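Local atomic coordinates of gluconate kinase (PDB entry 3LL3), a protein that binds ATP and D-xylulose and probably phosphorylates a sugar or sugar acid such as gluconate at the expense of ATP. Residues 82-87 and 158-163; 91-96 and 149-154; 245-250 and 427-432; 318-323 and 371-376; 434-439 and 452-457. One frame throughout, in Å; residues are numbered along the deposited sequence.

Interaction 1. Residues 82-87 and 158-163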
# COMPACT_ATOMS: atom_id res chain seq x y z
N SER A 82 25.52 18.97 -14.67
CA SER A 82 25.74 18.58 -16.06
C SER A 82 27.24 18.49 -16.34
O SER A 82 28.05 19.14 -15.69
CB SER A 82 25.07 19.55 -17.03
OG SER A 82 25.78 20.78 -17.13
N LEU A 83 27.59 17.67 -17.32
CA LEU A 83 28.99 17.41 -17.62
C LEU A 83 29.19 17.34 -19.13
O LEU A 83 28.48 16.63 -19.83
CB LEU A 83 29.42 16.09 -16.98
CG LEU A 83 30.89 15.72 -17.23
CD1 LEU A 83 31.78 16.84 -16.71
CD2 LEU A 83 31.23 14.39 -16.57
N ILE A 84 30.17 18.11 -19.60
CA ILE A 84 30.49 18.19 -21.02
C ILE A 84 32.00 18.16 -21.20
O ILE A 84 32.70 18.89 -20.50
CB ILE A 84 30.05 19.54 -21.61
CG1 ILE A 84 28.54 19.75 -21.45
CG2 ILE A 84 30.51 19.68 -23.07
CD1 ILE A 84 28.11 21.16 -21.79
N GLY A 85 32.48 17.36 -22.15
CA GLY A 85 33.91 17.31 -22.45
C GLY A 85 34.31 18.06 -23.72
O GLY A 85 33.68 17.91 -24.76
N LEU A 86 35.35 18.88 -23.62
CA LEU A 86 35.92 19.56 -24.78
C LEU A 86 37.30 18.98 -25.12
O LEU A 86 38.07 18.68 -24.22
CB LEU A 86 36.07 21.05 -24.50
CG LEU A 86 34.81 21.85 -24.15
CD1 LEU A 86 35.18 23.30 -23.99
CD2 LEU A 86 33.74 21.67 -25.22
N GLY A 87 37.61 18.85 -26.40
CA GLY A 87 38.94 18.45 -26.84
C GLY A 87 39.93 19.61 -26.89
O GLY A 87 39.61 20.73 -26.51
N LYS A 158 26.36 25.69 -18.24
CA LYS A 158 26.48 27.13 -18.05
C LYS A 158 27.86 27.63 -18.53
O LYS A 158 27.94 28.64 -19.22
CB LYS A 158 26.16 27.60 -16.63
CG LYS A 158 26.38 29.12 -16.44
CD LYS A 158 25.65 29.69 -15.19
CE LYS A 158 26.39 29.35 -13.89
NZ LYS A 158 27.59 30.24 -13.69
N GLU A 159 28.92 26.91 -18.17
CA GLU A 159 30.28 27.23 -18.62
C GLU A 159 30.37 27.20 -20.15
O GLU A 159 30.96 28.08 -20.76
CB GLU A 159 31.30 26.24 -18.04
CG GLU A 159 31.50 26.34 -16.54
CD GLU A 159 30.29 25.83 -15.80
OE1 GLU A 159 29.87 24.68 -16.11
OE2 GLU A 159 29.74 26.57 -14.94
N TYR A 160 29.77 26.18 -20.75
CA TYR A 160 29.76 26.05 -22.19
C TYR A 160 29.19 27.29 -22.86
O TYR A 160 29.83 27.88 -23.75
CB TYR A 160 28.94 24.84 -22.62
CG TYR A 160 28.87 24.73 -24.14
CD1 TYR A 160 30.00 24.39 -24.87
CD2 TYR A 160 27.70 24.99 -24.83
CE1 TYR A 160 29.95 24.31 -26.25
CE2 TYR A 160 27.64 24.91 -26.21
CZ TYR A 160 28.77 24.57 -26.92
OH TYR A 160 28.71 24.48 -28.30
N ILE A 161 27.97 27.68 -22.43
CA ILE A 161 27.30 28.85 -22.97
C ILE A 161 28.17 30.08 -22.83
O ILE A 161 28.42 30.79 -23.81
CB ILE A 161 25.93 29.10 -22.30
CG1 ILE A 161 24.97 27.95 -22.61
CG2 ILE A 161 25.34 30.42 -22.77
CD1 ILE A 161 23.78 27.84 -21.66
N ILE A 162 28.64 30.34 -21.62
CA ILE A 162 29.44 31.53 -21.42
C ILE A 162 30.74 31.48 -22.24
O ILE A 162 31.25 32.50 -22.68
CB ILE A 162 29.71 31.75 -19.93
CG1 ILE A 162 28.38 32.11 -19.25
CG2 ILE A 162 30.76 32.85 -19.72
CD1 ILE A 162 28.44 32.18 -17.76
N PHE A 163 31.24 30.27 -22.47
CA PHE A 163 32.47 30.12 -23.23
C PHE A 163 32.21 30.50 -24.68
O PHE A 163 33.01 31.22 -25.30
CB PHE A 163 32.99 28.69 -23.15
CG PHE A 163 34.19 28.43 -24.02
CD1 PHE A 163 35.36 29.13 -23.83
CD2 PHE A 163 34.13 27.47 -25.02
CE1 PHE A 163 36.48 28.89 -24.63
CE2 PHE A 163 35.26 27.21 -25.83
CZ PHE A 163 36.42 27.93 -25.63

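Interaction 2. Residues 91-96 and 149-154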
# COMPACT_ATOMS: atom_id res chain seq x y z
N GLU A 91 36.56 21.65 -29.09
CA GLU A 91 35.37 21.10 -29.73
C GLU A 91 34.65 20.12 -28.81
O GLU A 91 35.26 19.47 -27.97
CB GLU A 91 35.75 20.42 -31.05
CG GLU A 91 36.29 18.98 -30.92
CD GLU A 91 37.75 18.90 -30.45
OE1 GLU A 91 38.22 17.77 -30.20
OE2 GLU A 91 38.42 19.95 -30.34
N LEU A 92 33.33 20.01 -28.96
CA LEU A 92 32.56 19.08 -28.15
C LEU A 92 33.02 17.65 -28.39
O LEU A 92 33.10 17.21 -29.53
CB LEU A 92 31.08 19.18 -28.48
CG LEU A 92 30.44 20.48 -28.01
CD1 LEU A 92 29.04 20.61 -28.59
CD2 LEU A 92 30.43 20.49 -26.49
N LEU A 93 33.29 16.94 -27.29
CA LEU A 93 33.64 15.52 -27.33
C LEU A 93 32.45 14.67 -26.90
O LEU A 93 32.39 13.47 -27.18
CB LEU A 93 34.81 15.24 -26.38
CG LEU A 93 36.22 15.66 -26.81
CD1 LEU A 93 37.24 15.45 -25.69
CD2 LEU A 93 36.63 14.90 -28.06
N THR A 94 31.52 15.30 -26.18
CA THR A 94 30.35 14.62 -25.64
C THR A 94 29.16 15.57 -25.73
O THR A 94 29.33 16.77 -25.95
CB THR A 94 30.50 14.31 -24.13
OG1 THR A 94 30.52 15.54 -23.40
CG2 THR A 94 31.79 13.56 -23.83
N ASN A 95 27.96 15.04 -25.55
CA ASN A 95 26.80 15.89 -25.29
C ASN A 95 26.83 16.37 -23.84
O ASN A 95 27.75 16.05 -23.09
CB ASN A 95 25.50 15.12 -25.54
CG ASN A 95 25.22 14.91 -27.01
OD1 ASN A 95 25.39 15.82 -27.82
ND2 ASN A 95 24.78 13.72 -27.36
N SER A 96 25.81 17.13 -23.45
CA SER A 96 25.68 17.50 -22.05
C SER A 96 25.03 16.34 -21.33
O SER A 96 23.87 16.03 -21.58
CB SER A 96 24.85 18.77 -21.91
OG SER A 96 24.71 19.12 -20.54
N SER A 149 40.70 10.20 -22.59
CA SER A 149 42.06 10.53 -23.00
C SER A 149 42.15 11.89 -23.70
O SER A 149 43.08 12.67 -23.47
CB SER A 149 42.60 9.44 -23.93
OG SER A 149 43.95 9.70 -24.27
N GLN A 150 41.20 12.17 -24.58
CA GLN A 150 41.30 13.39 -25.36
C GLN A 150 40.67 14.63 -24.73
O GLN A 150 40.94 15.75 -25.18
CB GLN A 150 40.81 13.20 -26.80
CG GLN A 150 39.89 12.02 -27.03
CD GLN A 150 39.53 11.86 -28.49
OE1 GLN A 150 39.71 12.78 -29.29
NE2 GLN A 150 39.03 10.68 -28.86
N ALA A 151 39.87 14.45 -23.68
CA ALA A 151 39.27 15.60 -22.98
C ALA A 151 40.31 16.51 -22.31
O ALA A 151 41.07 16.08 -21.45
CB ALA A 151 38.24 15.12 -21.94
N GLN A 152 40.31 17.78 -22.70
CA GLN A 152 41.20 18.78 -22.10
C GLN A 152 40.44 19.70 -21.15
O GLN A 152 41.04 20.43 -20.35
CB GLN A 152 41.87 19.61 -23.19
CG GLN A 152 42.80 18.79 -24.11
CD GLN A 152 43.88 18.07 -23.33
OE1 GLN A 152 44.64 18.69 -22.59
NE2 GLN A 152 43.94 16.75 -23.48
N LYS A 153 39.11 19.69 -21.25
CA LYS A 153 38.26 20.48 -20.36
C LYS A 153 37.01 19.69 -20.00
O LYS A 153 36.40 19.06 -20.86
CB LYS A 153 37.85 21.81 -21.00
CG LYS A 153 39.01 22.79 -21.20
CD LYS A 153 39.51 23.28 -19.85
CE LYS A 153 40.35 24.54 -19.96
NZ LYS A 153 41.69 24.26 -20.47
N TRP A 154 36.64 19.73 -18.73
CA TRP A 154 35.39 19.14 -18.28
C TRP A 154 34.56 20.25 -17.67
O TRP A 154 34.98 20.89 -16.70
CB TRP A 154 35.67 18.05 -17.24
CG TRP A 154 36.26 16.83 -17.85
CD1 TRP A 154 37.55 16.37 -17.70
CD2 TRP A 154 35.60 15.91 -18.71
NE1 TRP A 154 37.71 15.21 -18.41
CE2 TRP A 154 36.54 14.90 -19.04
CE3 TRP A 154 34.31 15.83 -19.24
CZ2 TRP A 154 36.22 13.83 -19.87
CZ3 TRP A 154 33.99 14.77 -20.06
CH2 TRP A 154 34.95 13.78 -20.37

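Interaction 3. Residues 245-250 and 427-432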
# COMPACT_ATOMS: atom_id res chain seq x y z
N ILE A 245 17.49 32.04 -2.76
CA ILE A 245 17.51 33.47 -2.51
C ILE A 245 16.41 34.19 -3.29
O ILE A 245 15.95 35.24 -2.87
CB ILE A 245 18.89 34.13 -2.76
CG1 ILE A 245 19.21 34.19 -4.25
CG2 ILE A 245 19.99 33.40 -1.99
CD1 ILE A 245 20.43 35.10 -4.58
N GLY A 246 15.99 33.63 -4.42
CA GLY A 246 14.91 34.20 -5.22
C GLY A 246 13.52 34.20 -4.57
O GLY A 246 12.57 34.84 -5.09
N VAL A 247 13.39 33.47 -3.46
CA VAL A 247 12.16 33.49 -2.65
C VAL A 247 12.44 34.14 -1.30
O VAL A 247 11.69 33.98 -0.34
CB VAL A 247 11.52 32.09 -2.48
CG1 VAL A 247 11.11 31.51 -3.84
CG2 VAL A 247 12.44 31.11 -1.71
N ASN A 248 13.54 34.90 -1.26
CA ASN A 248 13.95 35.64 -0.07
C ASN A 248 14.29 34.77 1.12
O ASN A 248 14.16 35.20 2.27
CB ASN A 248 12.87 36.65 0.34
CG ASN A 248 13.44 37.80 1.14
OD1 ASN A 248 14.63 38.11 1.01
ND2 ASN A 248 12.61 38.44 1.96
N ALA A 249 14.70 33.53 0.87
CA ALA A 249 15.13 32.67 1.97
C ALA A 249 16.65 32.73 2.06
O ALA A 249 17.34 31.80 1.65
CB ALA A 249 14.64 31.24 1.79
N ILE A 250 17.17 33.83 2.58
CA ILE A 250 18.61 34.13 2.46
C ILE A 250 19.39 33.64 3.67
O ILE A 250 20.62 33.61 3.66
CB ILE A 250 18.86 35.63 2.26
CG1 ILE A 250 18.41 36.38 3.51
CG2 ILE A 250 18.10 36.13 1.04
CD1 ILE A 250 18.61 37.86 3.43
N GLN A 427 6.82 33.23 -9.03
CA GLN A 427 7.21 31.83 -9.05
C GLN A 427 8.56 31.63 -9.74
O GLN A 427 9.24 30.65 -9.47
CB GLN A 427 6.14 30.95 -9.72
CG GLN A 427 4.75 31.12 -9.13
CD GLN A 427 4.65 30.57 -7.72
OE1 GLN A 427 4.41 31.31 -6.76
NE2 GLN A 427 4.84 29.25 -7.60
N GLN A 428 8.92 32.56 -10.62
CA GLN A 428 10.18 32.46 -11.37
C GLN A 428 11.34 33.01 -10.55
O GLN A 428 12.02 33.95 -10.96
CB GLN A 428 10.06 33.21 -12.70
CG GLN A 428 8.97 32.63 -13.60
CD GLN A 428 9.13 31.13 -13.78
OE1 GLN A 428 10.24 30.64 -14.02
NE2 GLN A 428 8.02 30.38 -13.66
N SER A 429 11.55 32.41 -9.39
CA SER A 429 12.54 32.88 -8.44
C SER A 429 13.96 32.87 -9.00
O SER A 429 14.77 33.71 -8.62
CB SER A 429 12.49 32.01 -7.19
OG SER A 429 12.72 30.67 -7.55
N GLY A 430 14.26 31.92 -9.88
CA GLY A 430 15.60 31.75 -10.42
C GLY A 430 16.08 32.87 -11.33
O GLY A 430 17.18 33.41 -11.13
N THR A 431 15.30 33.24 -12.35
CA THR A 431 15.65 34.40 -13.15
C THR A 431 15.60 35.70 -12.35
O THR A 431 16.39 36.60 -12.60
CB THR A 431 14.80 34.53 -14.43
OG1 THR A 431 13.43 34.53 -14.08
CG2 THR A 431 15.07 33.39 -15.39
N LEU A 432 14.68 35.79 -11.39
CA LEU A 432 14.60 36.96 -10.53
C LEU A 432 15.92 37.15 -9.78
O LEU A 432 16.47 38.25 -9.74
CB LEU A 432 13.46 36.79 -9.52
CG LEU A 432 13.19 37.94 -8.55
CD1 LEU A 432 11.75 37.91 -8.03
CD2 LEU A 432 14.17 37.91 -7.39

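Interaction 4. Residues 318-323 and 371-376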
# COMPACT_ATOMS: atom_id res chain seq x y z
N GLN A 318 -8.44 20.06 -9.68
CA GLN A 318 -9.44 20.60 -8.76
C GLN A 318 -10.46 19.55 -8.31
O GLN A 318 -10.81 19.49 -7.13
CB GLN A 318 -10.16 21.80 -9.38
CG GLN A 318 -10.96 22.58 -8.36
CD GLN A 318 -10.12 22.97 -7.17
OE1 GLN A 318 -9.02 23.50 -7.32
NE2 GLN A 318 -10.62 22.69 -5.97
N ASP A 319 -10.93 18.72 -9.23
CA ASP A 319 -11.86 17.64 -8.88
C ASP A 319 -11.20 16.74 -7.82
O ASP A 319 -11.83 16.36 -6.83
CB ASP A 319 -12.22 16.78 -10.10
CG ASP A 319 -13.09 17.52 -11.13
OD1 ASP A 319 -13.77 18.49 -10.75
OD2 ASP A 319 -13.09 17.11 -12.31
N PHE A 320 -9.93 16.39 -8.05
CA PHE A 320 -9.20 15.53 -7.13
C PHE A 320 -9.12 16.16 -5.76
O PHE A 320 -9.42 15.53 -4.75
CB PHE A 320 -7.79 15.29 -7.68
CG PHE A 320 -7.00 14.25 -6.93
CD1 PHE A 320 -6.43 14.55 -5.71
CD2 PHE A 320 -6.80 13.00 -7.46
CE1 PHE A 320 -5.68 13.61 -5.03
CE2 PHE A 320 -6.04 12.05 -6.78
CZ PHE A 320 -5.48 12.36 -5.56
N LEU A 321 -8.69 17.42 -5.72
CA LEU A 321 -8.59 18.16 -4.47
C LEU A 321 -9.94 18.21 -3.77
O LEU A 321 -10.03 18.02 -2.56
CB LEU A 321 -8.10 19.58 -4.75
CG LEU A 321 -6.68 19.64 -5.29
CD1 LEU A 321 -6.32 21.06 -5.67
CD2 LEU A 321 -5.71 19.08 -4.26
N ASP A 322 -10.99 18.48 -4.53
CA ASP A 322 -12.34 18.53 -3.96
C ASP A 322 -12.67 17.20 -3.26
O ASP A 322 -13.12 17.18 -2.12
CB ASP A 322 -13.39 18.85 -5.03
CG ASP A 322 -13.35 20.30 -5.49
OD1 ASP A 322 -12.79 21.15 -4.76
OD2 ASP A 322 -13.88 20.58 -6.59
N VAL A 323 -12.41 16.09 -3.95
CA VAL A 323 -12.73 14.79 -3.35
C VAL A 323 -11.87 14.50 -2.12
O VAL A 323 -12.38 14.05 -1.09
CB VAL A 323 -12.56 13.66 -4.36
CG1 VAL A 323 -12.84 12.32 -3.70
CG2 VAL A 323 -13.50 13.88 -5.55
N ALA A 371 -4.78 10.62 1.24
CA ALA A 371 -3.55 9.97 1.69
C ALA A 371 -2.42 10.25 0.72
O ALA A 371 -1.28 10.39 1.15
CB ALA A 371 -3.74 8.45 1.87
N VAL A 372 -2.73 10.31 -0.57
CA VAL A 372 -1.70 10.59 -1.57
C VAL A 372 -1.12 11.99 -1.32
O VAL A 372 0.09 12.17 -1.24
CB VAL A 372 -2.24 10.51 -3.01
CG1 VAL A 372 -1.24 11.14 -4.00
CG2 VAL A 372 -2.58 9.06 -3.40
N ILE A 373 -2.01 12.97 -1.16
CA ILE A 373 -1.58 14.35 -0.95
C ILE A 373 -0.80 14.47 0.35
O ILE A 373 0.24 15.11 0.39
CB ILE A 373 -2.77 15.33 -0.94
CG1 ILE A 373 -3.39 15.40 -2.33
CG2 ILE A 373 -2.28 16.73 -0.55
CD1 ILE A 373 -4.82 15.94 -2.36
N GLU A 374 -1.32 13.86 1.41
CA GLU A 374 -0.64 13.87 2.68
C GLU A 374 0.73 13.16 2.64
O GLU A 374 1.68 13.63 3.28
CB GLU A 374 -1.50 13.26 3.78
CG GLU A 374 -2.69 14.16 4.18
CD GLU A 374 -3.69 13.48 5.09
OE1 GLU A 374 -3.57 12.25 5.32
OE2 GLU A 374 -4.61 14.19 5.57
N GLY A 375 0.81 12.04 1.92
CA GLY A 375 2.05 11.31 1.78
C GLY A 375 3.10 12.12 1.04
O GLY A 375 4.28 12.15 1.44
N ILE A 376 2.68 12.77 -0.04
CA ILE A 376 3.58 13.62 -0.81
C ILE A 376 4.20 14.66 0.13
O ILE A 376 5.41 14.83 0.17
CB ILE A 376 2.85 14.29 -1.98
CG1 ILE A 376 2.66 13.29 -3.12
CG2 ILE A 376 3.65 15.49 -2.51
CD1 ILE A 376 1.67 13.73 -4.16

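Interaction 5. Residues 434-439 and 452-457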
# COMPACT_ATOMS: atom_id res chain seq x y z
N ALA A 434 18.80 35.80 -10.54
CA ALA A 434 19.84 36.05 -11.54
C ALA A 434 19.86 37.53 -11.87
O ALA A 434 20.93 38.13 -11.93
CB ALA A 434 19.62 35.23 -12.80
N MSE A 435 18.66 38.11 -12.03
CA MSE A 435 18.53 39.53 -12.29
C MSE A 435 19.13 40.32 -11.14
O MSE A 435 19.84 41.31 -11.34
CB MSE A 435 17.06 39.88 -12.55
CG MSE A 435 16.72 41.37 -12.68
SE MSE A 435 16.47 42.28 -10.95
CE MSE A 435 14.67 41.62 -10.45
N PHE A 436 18.89 39.84 -9.92
CA PHE A 436 19.43 40.51 -8.73
C PHE A 436 20.98 40.48 -8.66
O PHE A 436 21.62 41.46 -8.28
CB PHE A 436 18.81 39.95 -7.44
CG PHE A 436 19.32 40.62 -6.19
CD1 PHE A 436 18.80 41.83 -5.77
CD2 PHE A 436 20.34 40.05 -5.45
CE1 PHE A 436 19.26 42.45 -4.64
CE2 PHE A 436 20.81 40.67 -4.31
CZ PHE A 436 20.27 41.88 -3.92
N LEU A 437 21.58 39.35 -9.02
CA LEU A 437 23.05 39.30 -9.09
C LEU A 437 23.57 40.37 -10.05
O LEU A 437 24.58 41.03 -9.79
CB LEU A 437 23.52 37.93 -9.57
CG LEU A 437 23.19 36.68 -8.74
CD1 LEU A 437 23.75 35.46 -9.45
CD2 LEU A 437 23.75 36.76 -7.34
N ALA A 438 22.86 40.54 -11.17
CA ALA A 438 23.23 41.58 -12.13
C ALA A 438 23.16 42.95 -11.46
O ALA A 438 24.08 43.77 -11.60
CB ALA A 438 22.32 41.53 -13.35
N ARG A 439 22.08 43.21 -10.72
CA ARG A 439 21.94 44.48 -10.03
C ARG A 439 23.09 44.70 -9.05
O ARG A 439 23.60 45.80 -8.93
CB ARG A 439 20.58 44.58 -9.32
CG ARG A 439 19.40 44.64 -10.29
CD ARG A 439 18.07 44.95 -9.59
NE ARG A 439 18.08 46.21 -8.85
CZ ARG A 439 17.78 47.40 -9.37
NH1 ARG A 439 17.46 47.51 -10.65
NH2 ARG A 439 17.81 48.48 -8.61
N GLY A 452 14.90 41.14 -1.11
CA GLY A 452 13.55 41.19 -0.56
C GLY A 452 12.64 42.18 -1.25
O GLY A 452 11.42 42.01 -1.27
N GLN A 453 13.20 43.23 -1.83
CA GLN A 453 12.33 44.20 -2.46
C GLN A 453 11.77 43.68 -3.77
O GLN A 453 10.75 44.17 -4.26
CB GLN A 453 13.00 45.56 -2.64
CG GLN A 453 14.22 45.57 -3.47
CD GLN A 453 14.85 46.95 -3.51
OE1 GLN A 453 14.31 47.89 -4.12
NE2 GLN A 453 16.00 47.08 -2.85
N PHE A 454 12.43 42.66 -4.31
CA PHE A 454 12.02 42.09 -5.58
C PHE A 454 11.24 40.80 -5.37
O PHE A 454 10.27 40.54 -6.06
CB PHE A 454 13.25 41.87 -6.47
CG PHE A 454 14.03 43.13 -6.69
CD1 PHE A 454 13.54 44.11 -7.54
CD2 PHE A 454 15.20 43.37 -6.00
CE1 PHE A 454 14.22 45.29 -7.72
CE2 PHE A 454 15.89 44.54 -6.18
CZ PHE A 454 15.40 45.51 -7.05
N ALA A 455 11.70 40.01 -4.40
CA ALA A 455 11.12 38.72 -4.11
C ALA A 455 10.11 38.94 -3.01
O ALA A 455 10.42 38.75 -1.84
CB ALA A 455 12.21 37.73 -3.65
N GLN A 456 8.91 39.38 -3.37
CA GLN A 456 7.93 39.74 -2.36
C GLN A 456 6.93 38.62 -2.04
O GLN A 456 6.56 37.82 -2.89
CB GLN A 456 7.20 41.02 -2.77
CG GLN A 456 8.12 42.23 -2.78
CD GLN A 456 7.36 43.53 -2.68
OE1 GLN A 456 6.45 43.67 -1.86
NE2 GLN A 456 7.74 44.49 -3.53
N ALA A 457 6.52 38.60 -0.78
CA ALA A 457 5.58 37.62 -0.25
C ALA A 457 4.15 37.97 -0.64
O ALA A 457 3.79 39.14 -0.73
CB ALA A 457 5.71 37.58 1.25

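Interaction 1. Residues 82-87 and 158-163
Ile84 reaches from strand 84-86 onto the root of Tyr160, its CD1 lying 3.9 Å from Tyr160 CB. The methyl comes in obliquely to the phenol ring, and the two side chains cross at about a right angle. The closest atom is on the stem of the tyrosine. Its reach follows from the first torsion: CG1 stands anti to the carbonyl carbon (chi1 -60°), and the nearly straight second torsion carries CD1 outward to the helix.

Two residues on, Leu86 leaves the same side of the strand. Its CD1 comes within 4.3 Å of Phe163 CE2, a looser touch, again oblique to the ring. Every second residue of the strand looks at helix 157-166, and the helix answers with residues three apart.

Polar groups attach around this apolar strip. Ser82 OG binds Ile157 N at the start of the helix, and Tyr160 OH binds Arg164. Helix 157-166 thus packs on one side of the small antiparallel pair of strands 84-86 and 153-155 in the N-terminal FGGY region. The Ile84-Tyr160 and Leu86-Phe163 pairs, made by carbon atoms alone, rest on burial and shape; direction comes from the Ser82-Ile157 bond at the near end.

Interaction 2. Residues 91-96 and 149-154
Leu93 and Ala151 are the facing pair, their CA atoms 7.1 Å apart where the loop 91-96 passes the end of helix 145-150, Ala151 being the first residue to leave the helical conformation. Leu93 makes all the close approaches from the loop side. Its CG is anti to the carbonyl carbon (chi1 -75°), which points CG at the turning backbone. CD1 presses on the peptide between Gln150 and Ala151: it is 3.4 Å from Ala151 CA, tighter than an ordinary carbon contact, and 3.5 Å from Ala151 N. The same methyl lies 3.9 Å from Ala151 CB. The other branch, CD2, touches the extended Gln150 side chain, with Gln150 OE1 3.9 Å away.

Ala151 CB in turn lies over one face of the Trp154 indole, toward its rim. On the loop side, Thr94 OG1 donates to Asn95 O over 2.8 Å, the hydroxyl oxygen lying 23° out of the carbonyl plane, and also receives the amide of Gly85. Gln152 and Lys153 both face Leu86, forming a classic beta bulge just after the helix end.

Across the contact the chemistry is a branched isobutyl side chain set against main-chain atoms and a small alanine. Such a fit depends on closeness of shape, while the bond from Gly85 N to Thr94 OG1 and the Gly85-Leu93 backbone bond tie the loop to the neighbouring strand 84-86.

Interaction 3. Residues 245-250 and 427-432
Ser429 CB rests on the Gly246 peptide, 3.5 Å from Gly246 O and 3.6 Å from Gly246 C, and also meets a methyl of the next residue, Val247 CG1, at 3.7 Å. Further out, OG stands between its own backbone N and carbonyl carbon (chi1 58°). There it passes 4.1 Å from Val247 CG1 and makes a weak hydrogen bond to Ser243 O in the last turn of helix 239-245.

The serine backbone takes part as well. Gly246 CA comes within 3.4 Å of Ser429 O in a CA-H...O contact with an angle of 149° at the hydrogen. A side chain on Gly246 would run straight into that oxygen, so the absence of a CB permits the close approach. One turn on, Leu432 CD2 lies against Gly246 O at a looser 4.2 Å.

Helix 239-245 ends here in a Schellman motif with Asn248 as its C-prime residue, and the chain moves on toward strand 254-259. Val247 touches that strand through Ala256 and strand 396-400 through Asn398 and Thr400. Beyond the contact, helix 429-441 leans on strand 15-22, where Thr431 OG1 bonds to Tyr21, so the junction lies between the two large sheets of this actin-like fold.

Interaction 4. Residues 318-323 and 371-376
Leu321 and Ile373 mark the nearest approach of two helical segments, with 8.7 Å between their CA atoms. At this spacing the backbones stay well apart, and the gap is bridged by three side chains that meet at one methyl.

That methyl is Ile373 CD1. It sits at the edge of the Phe320 ring, in the ring plane, 3.6 Å from Phe320 CE1 and 4.0 Å from Phe320 CD1. The two side chains slide past each other in opposite directions, and Ile373 CG1 is 4.0 Å from Phe320 CE1. From the next residue of helix 317-325, Leu321 CD2 comes to 3.8 Å from Ile373 CD1, its side chain crossing the isoleucine at about a right angle. Phe320 reaches across because CG is anti to the backbone N (chi1 -172°), pointing the ring at helix 365-388.

Away from this apolar junction, Gln318 NE2 donates to Asp322 OD1 one turn later, over 2.9 Å. The amide meets the carboxylate from above its plane, a link confined to the outer side of helix 317-325.

Leu321 gives the contact its place beside the ATP pocket, which it lines, touching the bound nucleotide. Around the trio, Phe303 of helix 300-311 sets its ring edge-to-face with Phe320, while Phe408 of helix 407-417 touches both Leu321 and Ile373. Helices 317-325 and 365-388 thus pack with helices 300-311 and 407-417 beside the nucleotide pocket.

Interaction 5. Residues 434-439 and 452-457
Phe454 projects from the loop before strand 457-461 toward helix 429-441, where three side chains receive its ring, each in a different way. The Met-aromatic contact comes first. Met435, present as selenomethionine, holds its selenium above one face of the ring: SE is 4.9 Å from the Phe454 centroid and 10° off the normal. The chain, bent at its second and third torsions, brings CE to 4.0 Å from Phe454 CD1. On the opposite face lies the loop's own Gln453 CG.

The Phe436 and Phe454 side chains run at about a right angle to each other. Phe436 CD1 is 3.9 Å from Phe454 CD2, and Phe454 CE2 lies at the edge of the Phe436 ring, in its plane.

A cationic group meets the far end of the ring. Arg439 NE approaches to 3.3 Å from Phe454 CZ, with Arg439 CD 3.7 Å from the same carbon. Phe454 CZ lies over one face of the guanidinium, the two planes standing 52° apart, and the polar end is committed elsewhere, NE to Asn445 OD1 and NH1 to Ile23 O.

With an alanine here, Met435, Phe436 and Arg439 would probably lose their shared aromatic partner and a gap would open between loop and helix.

An aromatic residue of the loop leading from helix 429-441 to strand 457-461 thus packs back on that helix. The helix, itself leaning on strand 4-11 through Ile6, is joined to the segment entering the edge strand of the seven-stranded mixed sheet in the C-terminal half of this actin-like kinase.

From the N terminus, interaction 1 closes a long loop from strand 84-86 to helix 157-166, and interaction 2 lies within it, joining 91-96 to 149-154. The two touch, sharing the small sheet of strands 84-86 and 153-155, where Gly85 O meets Leu93 N. Interaction 3 then closes a much larger loop, from the end of helix 239-245 to the start of helix 429-441, and encloses interaction 4 between two helices by the nucleotide. Interaction 5 follows as a short closure. It shares helix 429-441 with interaction 3 and touches it through Gly246 and Ala455. No pair crosses. Interactions 1 and 4 stand on opposite sides of the chain's centre, about 42 Å apart between centres.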